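PDB 6HRK: allophycocyanin beta-18 subunit apoprotein from Chroococcidiopsis thermalis PCC 7203, which binds biliverdin IX alpha as a far-red fluorescent biliprotein derived from an allophycocyanin subunit of the light-harvesting phycobilisome. Local coordinates for residues M56-L60 / S100-M104; C63-I67 / F122-F127; V21-A25 / L103-V108. The protein carries 18 engineered substitutions. All coordinates share one frame; numbering follows the deposited sequence.

Contact 1 of 3, residues M56-L60 / S100-M104; sequences MNYFL and SIQLM. With BLA (biliverdine IX alpha), chain E.
The Phe59 ring takes Ile101 on one face: CD1 of Ile101 stands 4.1 Å from the ring centroid, 19° off the normal and displaced toward the rim, a CH-pi contact. At the ring's edge, in its plane, lies the lactam oxygen OC of the biliverdin, while the methyl CMB of the pigment approaches Phe59 CZ obliquely at 3.6 Å. Tyr58 turns away from helix 94-115 and lays one ring face against the same terminal pyrrole ring of the chromophore that carries CMB, its CE2 3.6 Å from C4B and the vinyl carbon CBB over the rim. The rest of the contact is thioether packing. Met56 and Met104 both bend at their last torsion, with opposite sense, the two side chains crossing at a slant. The bend turns CE of Met104 back toward helix 46-69, 4.0 Å from Met56 CB and near the backbone O of Met56, an oxygen already bonded to Leu60 N. In return, CE of Met56 reaches CB of Ser100 at 3.8 Å, and SD of Met104 rests 3.9 Å from CB of Leu60. Ser100 OG, near the pigment methyl CMC, is satisfied by the carbonyl O of Thr97. The site thus joins an apolar helix crossing to a chromophore pocket, where Arg54 and Asp55 supply hydrogen bonds to the pigment. The two helix segments pass 10.1 Å apart at -54°, near the centre of the chain; helix 18-32 closes over the two methionines through Ala25, and helix 125-134 covers Phe59 and Ile101 through Ile130, with Phe127 against Leu60.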
loop_
_atom_site.group_PDB
_atom_site.type_symbol
_atom_site.label_atom_id
_atom_site.label_comp_id
_atom_site.label_asym_id
_atom_site.label_seq_id
_atom_site.Cartn_x
_atom_site.Cartn_y
_atom_site.Cartn_z
ATOM N N MET A 56 2.362 -0.297 -5.945
ATOM C CA MET A 56 2.268 -0.767 -4.560
ATOM C C MET A 56 3.459 -0.307 -3.723
ATOM O O MET A 56 3.288 0.082 -2.565
ATOM C CB MET A 56 2.150 -2.288 -4.506
ATOM C CG MET A 56 0.797 -2.794 -4.964
ATOM S SD MET A 56 0.724 -4.589 -5.021
ATOM C CE MET A 56 0.792 -4.983 -3.275
ATOM N N ASN A 57 4.651 -0.335 -4.318
ATOM C CA ASN A 57 5.847 0.193 -3.670
ATOM C C ASN A 57 5.725 1.696 -3.398
ATOM O O ASN A 57 6.111 2.146 -2.325
ATOM C CB ASN A 57 7.106 -0.108 -4.490
ATOM C CG ASN A 57 8.379 0.024 -3.676
ATOM N N TYR A 58 5.178 2.459 -4.351
ATOM C CA TYR A 58 4.885 3.888 -4.124
ATOM C C TYR A 58 3.962 4.115 -2.921
ATOM O O TYR A 58 4.199 5.026 -2.127
ATOM C CB TYR A 58 4.232 4.555 -5.349
ATOM C CG TYR A 58 5.135 4.886 -6.522
ATOM C CD1 TYR A 58 6.388 5.468 -6.336
ATOM C CD2 TYR A 58 4.702 4.671 -7.831
ATOM C CE1 TYR A 58 7.196 5.790 -7.417
ATOM C CE2 TYR A 58 5.502 4.991 -8.918
ATOM C CZ TYR A 58 6.748 5.548 -8.706
ATOM O OH TYR A 58 7.538 5.870 -9.785
ATOM N N PHE A 59 2.913 3.303 -2.797
ATOM C CA PHE A 59 1.934 3.478 -1.719
ATOM C C PHE A 59 2.503 3.127 -0.343
ATOM O O PHE A 59 2.278 3.864 0.617
ATOM C CB PHE A 59 0.646 2.690 -1.997
ATOM C CG PHE A 59 -0.166 3.238 -3.142
ATOM C CD1 PHE A 59 -0.619 4.556 -3.125
ATOM C CD2 PHE A 59 -0.494 2.436 -4.237
ATOM C CE1 PHE A 59 -1.369 5.067 -4.176
ATOM C CE2 PHE A 59 -1.245 2.943 -5.290
ATOM C CZ PHE A 59 -1.684 4.259 -5.260
ATOM N N LEU A 60 3.236 2.018 -0.253
ATOM C CA LEU A 60 3.957 1.651 0.974
ATOM C C LEU A 60 5.010 2.700 1.350
ATOM O O LEU A 60 5.205 2.999 2.530
ATOM C CB LEU A 60 4.628 0.285 0.811
ATOM C CG LEU A 60 5.349 -0.314 2.029
ATOM C CD1 LEU A 60 4.370 -0.615 3.152
ATOM C CD2 LEU A 60 6.109 -1.568 1.626
ATOM N N SER A 100 -4.856 -4.027 -1.941
ATOM C CA SER A 100 -3.393 -4.186 -1.979
ATOM C C SER A 100 -2.687 -3.366 -0.896
ATOM O O SER A 100 -1.739 -3.844 -0.273
ATOM C CB SER A 100 -2.842 -3.828 -3.364
ATOM O OG SER A 100 -3.137 -2.489 -3.716
ATOM N N ILE A 101 -3.173 -2.145 -0.672
ATOM C CA ILE A 101 -2.674 -1.272 0.397
ATOM C C ILE A 101 -3.029 -1.864 1.767
ATOM O O ILE A 101 -2.169 -1.968 2.641
ATOM C CB ILE A 101 -3.218 0.172 0.244
ATOM C CG1 ILE A 101 -2.637 0.819 -1.022
ATOM C CG2 ILE A 101 -2.881 1.036 1.456
ATOM C CD1 ILE A 101 -3.464 1.963 -1.566
ATOM N N GLN A 102 -4.286 -2.268 1.936
ATOM C CA GLN A 102 -4.745 -2.863 3.197
ATOM C C GLN A 102 -4.084 -4.219 3.491
ATOM O O GLN A 102 -3.935 -4.593 4.654
ATOM C CB GLN A 102 -6.276 -3.003 3.213
ATOM C CG GLN A 102 -7.059 -1.692 3.136
ATOM C CD GLN A 102 -7.109 -0.933 4.452
ATOM O OE1 GLN A 102 -6.185 -1.003 5.263
ATOM N NE2 GLN A 102 -8.192 -0.189 4.663
ATOM N N LEU A 103 -3.705 -4.950 2.442
ATOM C CA LEU A 103 -2.909 -6.174 2.581
ATOM C C LEU A 103 -1.508 -5.841 3.072
ATOM O O LEU A 103 -1.016 -6.470 4.009
ATOM C CB LEU A 103 -2.815 -6.936 1.252
ATOM C CG LEU A 103 -4.059 -7.712 0.810
ATOM C CD1 LEU A 103 -3.958 -8.074 -0.664
ATOM C CD2 LEU A 103 -4.261 -8.962 1.656
ATOM N N MET A 104 -0.879 -4.851 2.432
ATOM C CA MET A 104 0.446 -4.357 2.838
ATOM C C MET A 104 0.460 -3.835 4.276
ATOM O O MET A 104 1.472 -3.972 4.960
ATOM C CB MET A 104 0.965 -3.280 1.869
ATOM C CG MET A 104 1.526 -3.840 0.567
ATOM S SD MET A 104 2.342 -2.620 -0.488
ATOM C CE MET A 104 0.998 -1.481 -0.808
HETATM C CHA BLA E . -0.037 3.500 -14.425
HETATM N NA BLA E . 0.160 4.367 -11.974
HETATM C C1A BLA E . 0.132 4.521 -13.320
HETATM C C2A BLA E . 0.306 5.967 -13.615
HETATM C C3A BLA E . 0.424 6.617 -12.398
HETATM C C4A BLA E . 0.342 5.561 -11.347
HETATM C CMA BLA E . 0.608 8.101 -12.206
HETATM C CAA BLA E . 0.331 6.592 -14.997
HETATM C CBA BLA E . 1.704 7.144 -15.374
HETATM C CGA BLA E . 2.792 6.108 -15.239
HETATM O O1A BLA E . 3.487 6.115 -14.201
HETATM O O2A BLA E . 2.960 5.286 -16.163
HETATM C CHB BLA E . 0.392 5.738 -9.839
HETATM N NB BLA E . 2.529 7.181 -9.967
HETATM C C1B BLA E . 1.506 6.605 -9.277
HETATM C C2B BLA E . 1.603 6.913 -7.904
HETATM C C3B BLA E . 2.719 7.715 -7.685
HETATM C C4B BLA E . 3.255 7.845 -9.056
HETATM C CMB BLA E . 0.643 6.436 -6.841
HETATM O OB BLA E . 4.468 8.613 -9.414
HETATM C CAB BLA E . 3.204 8.286 -6.364
HETATM C CBB BLA E . 4.657 8.707 -6.399
HETATM N NC BLA E . -1.898 0.141 -10.058
HETATM C C1C BLA E . -2.177 -0.176 -8.795
HETATM C C2C BLA E . -2.554 -1.626 -8.736
HETATM C C3C BLA E . -1.745 -2.115 -9.926
HETATM C C4C BLA E . -1.894 -0.988 -10.964
HETATM C CMC BLA E . -2.197 -2.297 -7.415
HETATM O OC BLA E . -2.087 0.554 -7.823
HETATM C CAC BLA E . -2.011 -3.563 -10.366
HETATM C CBC BLA E . -3.341 -3.748 -11.055
HETATM C CHD BLA E . -0.717 -0.949 -11.928
HETATM N ND BLA E . -0.358 1.403 -12.897
HETATM C C1D BLA E . -0.636 0.075 -13.037
HETATM C C2D BLA E . -0.735 -0.240 -14.485
HETATM C C3D BLA E . -0.536 1.052 -15.169
HETATM C C4D BLA E . -0.298 2.047 -14.095
HETATM C CMD BLA E . -1.015 -1.571 -15.133
HETATM C CAD BLA E . -0.549 1.313 -16.656
HETATM C CBD BLA E . -1.964 1.419 -17.195
HETATM C CGD BLA E . -1.867 1.594 -18.689
HETATM O O1D BLA E . -2.134 2.714 -19.167
HETATM O O2D BLA E . -1.516 0.614 -19.385
#

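Contact 2 of 3, residues C63-I67 / F122-F127; sequences CSYAI and FVDEPF
With chi1 at -68° the sulfur of Cys63 swings beside its own backbone N and comes to rest over the centre of the Phe127 ring, whose own chi1 of the same value turns that ring toward helix 46-69. SG lies 3.6 Å from the ring centroid and only 7° off the normal, a sulfur-aromatic contact, and CB of Cys63 adds a CH-pi approach to the same face, 3.6 Å from Phe127 CE1. Pro126, lacking an N-H, meets the helix with its ring carbons: CB is 3.5 Å from the methyl CB of Ala66, and CG is 3.8 Å from CG1 of Ile67, the proline lying roughly perpendicular to that side chain. Ile67 spreads its two branches between aromatic edges. Its CG2 comes 3.7 Å from CE1 of Phe122, in the plane of that ring, whereas CD1 lies near the edge of Phe127 and packs on Val123, 3.7 Å from its carbonyl O. A leucine in place of Phe127 would probably leave the Cys63 sulfur without a flat face beneath it and open a gap beside Ile67 CD1. Behind this layer, Asp124 forms a salt bridge with Lys109, and Val10 of helix 4-16 touches Phe122 and Val123. This apolar seating, with a proline near the start of the later helix, joins helix 46-69 to the beginning of helix 125-134 within the all-helical, globin-related fold of a phycobilisome protein.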
loop_
_atom_site.group_PDB
_atom_site.type_symbol
_atom_site.label_atom_id
_atom_site.label_comp_id
_atom_site.label_asym_id
_atom_site.label_seq_id
_atom_site.Cartn_x
_atom_site.Cartn_y
_atom_site.Cartn_z
ATOM N N CYS A 63 3.334 5.596 2.921
ATOM C CA CYS A 63 2.907 5.208 4.271
ATOM C C CYS A 63 4.047 5.251 5.294
ATOM O O CYS A 63 3.844 5.713 6.420
ATOM C CB CYS A 63 2.252 3.815 4.267
ATOM S SG CYS A 63 0.658 3.724 3.409
ATOM N N SER A 64 5.232 4.776 4.909
ATOM C CA SER A 64 6.412 4.813 5.788
ATOM C C SER A 64 6.780 6.243 6.177
ATOM O O SER A 64 6.969 6.541 7.360
ATOM C CB SER A 64 7.614 4.156 5.113
ATOM O OG SER A 64 7.350 2.808 4.786
ATOM N N TYR A 65 6.882 7.107 5.167
ATOM C CA TYR A 65 7.135 8.540 5.365
ATOM C C TYR A 65 6.044 9.202 6.211
ATOM O O TYR A 65 6.348 9.989 7.103
ATOM C CB TYR A 65 7.266 9.257 4.008
ATOM C CG TYR A 65 7.271 10.770 4.087
ATOM C CD1 TYR A 65 8.156 11.444 4.929
ATOM C CD2 TYR A 65 6.390 11.530 3.316
ATOM C CE1 TYR A 65 8.156 12.831 5.006
ATOM C CE2 TYR A 65 6.386 12.916 3.382
ATOM C CZ TYR A 65 7.268 13.562 4.227
ATOM O OH TYR A 65 7.264 14.933 4.288
ATOM N N ALA A 66 4.785 8.875 5.923
ATOM C CA ALA A 66 3.649 9.406 6.677
ATOM C C ALA A 66 3.723 9.074 8.171
ATOM O O ALA A 66 3.425 9.928 9.007
ATOM C CB ALA A 66 2.342 8.900 6.088
ATOM N N ILE A 67 4.128 7.844 8.495
ATOM C CA ILE A 67 4.301 7.414 9.893
ATOM C C ILE A 67 5.496 8.121 10.546
ATOM O O ILE A 67 5.404 8.537 11.698
ATOM C CB ILE A 67 4.452 5.874 10.015
ATOM C CG1 ILE A 67 3.159 5.170 9.578
ATOM C CG2 ILE A 67 4.792 5.456 11.446
ATOM C CD1 ILE A 67 3.364 3.745 9.101
ATOM N N PHE A 122 -1.193 3.353 15.456
ATOM C CA PHE A 122 -0.732 4.485 14.615
ATOM C C PHE A 122 -0.249 4.132 13.196
ATOM O O PHE A 122 -0.345 4.960 12.289
ATOM C CB PHE A 122 0.372 5.279 15.341
ATOM C CG PHE A 122 1.674 4.529 15.495
ATOM C CD1 PHE A 122 2.661 4.607 14.512
ATOM C CD2 PHE A 122 1.924 3.759 16.628
ATOM C CE1 PHE A 122 3.861 3.922 14.651
ATOM C CE2 PHE A 122 3.122 3.073 16.773
ATOM C CZ PHE A 122 4.092 3.153 15.783
ATOM N N VAL A 123 0.291 2.925 13.024
ATOM C CA VAL A 123 0.732 2.418 11.713
ATOM C C VAL A 123 -0.397 2.347 10.676
ATOM O O VAL A 123 -0.144 2.542 9.488
ATOM C CB VAL A 123 1.444 1.040 11.868
ATOM C CG1 VAL A 123 1.579 0.282 10.547
ATOM C CG2 VAL A 123 2.816 1.253 12.486
ATOM N N ASP A 124 -1.622 2.077 11.125
ATOM C CA ASP A 124 -2.787 1.948 10.233
ATOM C C ASP A 124 -3.087 3.215 9.416
ATOM O O ASP A 124 -3.428 3.130 8.234
ATOM C CB ASP A 124 -4.041 1.574 11.043
ATOM C CG ASP A 124 -3.949 0.194 11.694
ATOM O OD1 ASP A 124 -2.832 -0.358 11.813
ATOM O OD2 ASP A 124 -5.006 -0.336 12.098
ATOM N N GLU A 125 -2.944 4.372 10.061
ATOM C CA GLU A 125 -3.412 5.671 9.538
ATOM C C GLU A 125 -3.219 5.940 8.025
ATOM O O GLU A 125 -4.210 6.137 7.318
ATOM C CB GLU A 125 -2.833 6.814 10.395
ATOM C CG GLU A 125 -2.877 8.194 9.757
ATOM C CD GLU A 125 -2.506 9.307 10.711
ATOM O OE1 GLU A 125 -1.904 9.051 11.777
ATOM O OE2 GLU A 125 -2.811 10.458 10.359
ATOM N N PRO A 126 -1.961 5.970 7.529
ATOM C CA PRO A 126 -1.757 6.287 6.106
ATOM C C PRO A 126 -2.156 5.179 5.121
ATOM O O PRO A 126 -2.312 5.460 3.931
ATOM C CB PRO A 126 -0.256 6.553 6.028
ATOM C CG PRO A 126 0.319 5.702 7.098
ATOM C CD PRO A 126 -0.674 5.774 8.222
ATOM N N PHE A 127 -2.300 3.944 5.607
ATOM C CA PHE A 127 -2.828 2.841 4.795
ATOM C C PHE A 127 -4.333 3.013 4.624
ATOM O O PHE A 127 -4.843 2.939 3.508
ATOM C CB PHE A 127 -2.531 1.478 5.434
ATOM C CG PHE A 127 -1.073 1.107 5.439
ATOM C CD1 PHE A 127 -0.242 1.518 6.469
ATOM C CD2 PHE A 127 -0.536 0.325 4.425
ATOM C CE1 PHE A 127 1.102 1.172 6.487
ATOM C CE2 PHE A 127 0.806 -0.028 4.433
ATOM C CZ PHE A 127 1.627 0.398 5.464
#

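Contact 3 of 3, residues V21-A25 / L103-V108; sequences VVKTA and LMKKIV. Engineered in segment 21-25: Val21 (natural residue Ile). Engineered in segment 103-108: Lys106 (natural residue Asn).
Val21 and Ile107 pass flank to flank, pointing opposite ways, with CG2 of Val21 3.8 Å from CG2 of Ile107. The other branch of Val21, CG1, is anti to the backbone N (chi1 166°); it is directed across the interface, where it reaches CG of Met104 and, at 4.0 Å, CG2 of Val108. Val21 is an engineered residue, isoleucine in the natural sequence. One helical turn along, Ala25 makes the closest approach: its methyl CB sits 3.5 Å from CG of Met104. The small side chain lets the backbones draw together, with CA of Ala25 5.6 Å from CA of Met104. CB of Leu103 lies 4.2 Å from CB of Ala25, with CD1 of Leu103 near the carbonyl O of Ala25. Val22 runs beside the outer part of Met104, its CG2 touching SD at 4.1 Å. Toward the partly exposed side, CG2 of Thr24 meets CD1 of Ile107 at 4.0 Å. Thr24 turns its hydroxyl OG1 back to its own helix, bonded to the carbonyl O of Glu20, which leaves the methyl to face the interface. The side-chain packing is apolar, aliphatic but for the thioether of Met104. The segments cross at 124° with 9.1 Å between axes, so helix 18-32 runs obliquely against the direction of helix 94-115; helix 46-69 flanks the crossing, with Leu60 touching both Val21 and Met104 and Met56 lying on Ala25.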
loop_
_atom_site.group_PDB
_atom_site.type_symbol
_atom_site.label_atom_id
_atom_site.label_comp_id
_atom_site.label_asym_id
_atom_site.label_seq_id
_atom_site.Cartn_x
_atom_site.Cartn_y
_atom_site.Cartn_z
ATOM N N VAL A 21 7.369 -7.406 1.515
ATOM C CA VAL A 21 6.008 -6.952 1.863
ATOM C C VAL A 21 5.148 -6.749 0.608
ATOM O O VAL A 21 3.974 -7.121 0.603
ATOM C CB VAL A 21 6.032 -5.657 2.728
ATOM C CG1 VAL A 21 4.662 -4.984 2.800
ATOM C CG2 VAL A 21 6.531 -5.967 4.135
ATOM N N VAL A 22 5.740 -6.167 -0.438
ATOM C CA VAL A 22 5.056 -5.981 -1.722
ATOM C C VAL A 22 4.785 -7.350 -2.344
ATOM O O VAL A 22 3.628 -7.721 -2.530
ATOM C CB VAL A 22 5.864 -5.079 -2.695
ATOM C CG1 VAL A 22 5.235 -5.054 -4.087
ATOM C CG2 VAL A 22 5.969 -3.658 -2.150
ATOM N N LYS A 23 5.850 -8.103 -2.621
ATOM C CA LYS A 23 5.747 -9.442 -3.239
ATOM C C LYS A 23 4.779 -10.388 -2.515
ATOM O O LYS A 23 4.073 -11.165 -3.161
ATOM C CB LYS A 23 7.135 -10.101 -3.375
ATOM C CG LYS A 23 7.826 -9.871 -4.720
ATOM C CD LYS A 23 8.027 -8.399 -5.058
ATOM C CE LYS A 23 8.648 -8.220 -6.438
ATOM N NZ LYS A 23 7.740 -8.624 -7.553
ATOM N N THR A 24 4.750 -10.313 -1.185
ATOM C CA THR A 24 3.800 -11.075 -0.369
ATOM C C THR A 24 2.368 -10.550 -0.539
ATOM O O THR A 24 1.422 -11.339 -0.621
ATOM C CB THR A 24 4.181 -11.027 1.130
ATOM O OG1 THR A 24 5.549 -11.421 1.294
ATOM C CG2 THR A 24 3.288 -11.949 1.963
ATOM N N ALA A 25 2.218 -9.225 -0.578
ATOM C CA ALA A 25 0.910 -8.584 -0.764
ATOM C C ALA A 25 0.303 -8.825 -2.148
ATOM O O ALA A 25 -0.906 -9.048 -2.253
ATOM C CB ALA A 25 1.002 -7.088 -0.492
ATOM N N LEU A 103 -3.705 -4.950 2.442
ATOM C CA LEU A 103 -2.909 -6.174 2.581
ATOM C C LEU A 103 -1.508 -5.841 3.072
ATOM O O LEU A 103 -1.016 -6.470 4.009
ATOM C CB LEU A 103 -2.815 -6.936 1.252
ATOM C CG LEU A 103 -4.059 -7.712 0.810
ATOM C CD1 LEU A 103 -3.958 -8.074 -0.664
ATOM C CD2 LEU A 103 -4.261 -8.962 1.656
ATOM N N MET A 104 -0.879 -4.851 2.432
ATOM C CA MET A 104 0.446 -4.357 2.838
ATOM C C MET A 104 0.460 -3.835 4.276
ATOM O O MET A 104 1.472 -3.972 4.960
ATOM C CB MET A 104 0.965 -3.280 1.869
ATOM C CG MET A 104 1.526 -3.840 0.567
ATOM S SD MET A 104 2.342 -2.620 -0.488
ATOM C CE MET A 104 0.998 -1.481 -0.808
ATOM N N LYS A 105 -0.650 -3.250 4.731
ATOM C CA LYS A 105 -0.822 -2.917 6.155
ATOM C C LYS A 105 -0.689 -4.180 7.008
ATOM O O LYS A 105 0.091 -4.209 7.959
ATOM C CB LYS A 105 -2.184 -2.259 6.415
ATOM C CG LYS A 105 -2.427 -1.853 7.866
ATOM C CD LYS A 105 -3.737 -1.101 8.041
ATOM C CE LYS A 105 -4.942 -2.026 8.010
ATOM N NZ LYS A 105 -6.213 -1.267 8.186
ATOM N N LYS A 106 -1.453 -5.210 6.647
ATOM C CA LYS A 106 -1.460 -6.489 7.364
ATOM C C LYS A 106 -0.088 -7.162 7.415
ATOM O O LYS A 106 0.296 -7.684 8.460
ATOM C CB LYS A 106 -2.477 -7.451 6.737
ATOM N N ILE A 107 0.645 -7.138 6.301
ATOM C CA ILE A 107 1.981 -7.759 6.243
ATOM C C ILE A 107 2.972 -6.991 7.129
ATOM O O ILE A 107 3.811 -7.605 7.792
ATOM C CB ILE A 107 2.539 -7.881 4.795
ATOM C CG1 ILE A 107 1.546 -8.582 3.846
ATOM C CG2 ILE A 107 3.866 -8.639 4.785
ATOM C CD1 ILE A 107 0.886 -9.828 4.401
ATOM N N VAL A 108 2.870 -5.661 7.136
ATOM C CA VAL A 108 3.691 -4.812 8.013
ATOM C C VAL A 108 3.361 -5.060 9.490
ATOM O O VAL A 108 4.268 -5.164 10.311
ATOM C CB VAL A 108 3.552 -3.306 7.653
ATOM C CG1 VAL A 108 4.178 -2.404 8.716
ATOM C CG2 VAL A 108 4.198 -3.029 6.303
#

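Contact 1 sits almost at the centre of the chain, whereas contacts 2 and 3 lie about 10 and 8 Å from it, centre to centre; all three are buried, though the last two each run out to partly exposed residues. Helix 46-69 serves contacts 1 and 2, and helix 94-115 serves contacts 1 and 3, with Met104 common to that pair. Phe127 of contact 2 touches Leu60 and Ile101 of contact 1 and also packs on the shared Met104, which ties the three into one continuous core. Their chemistry differs with place: thioethers and aromatic rings beside the pigment in contact 1, sulfur over a ring and proline packing in contact 2, and mostly aliphatic contacts, with one thioether, in contact 3.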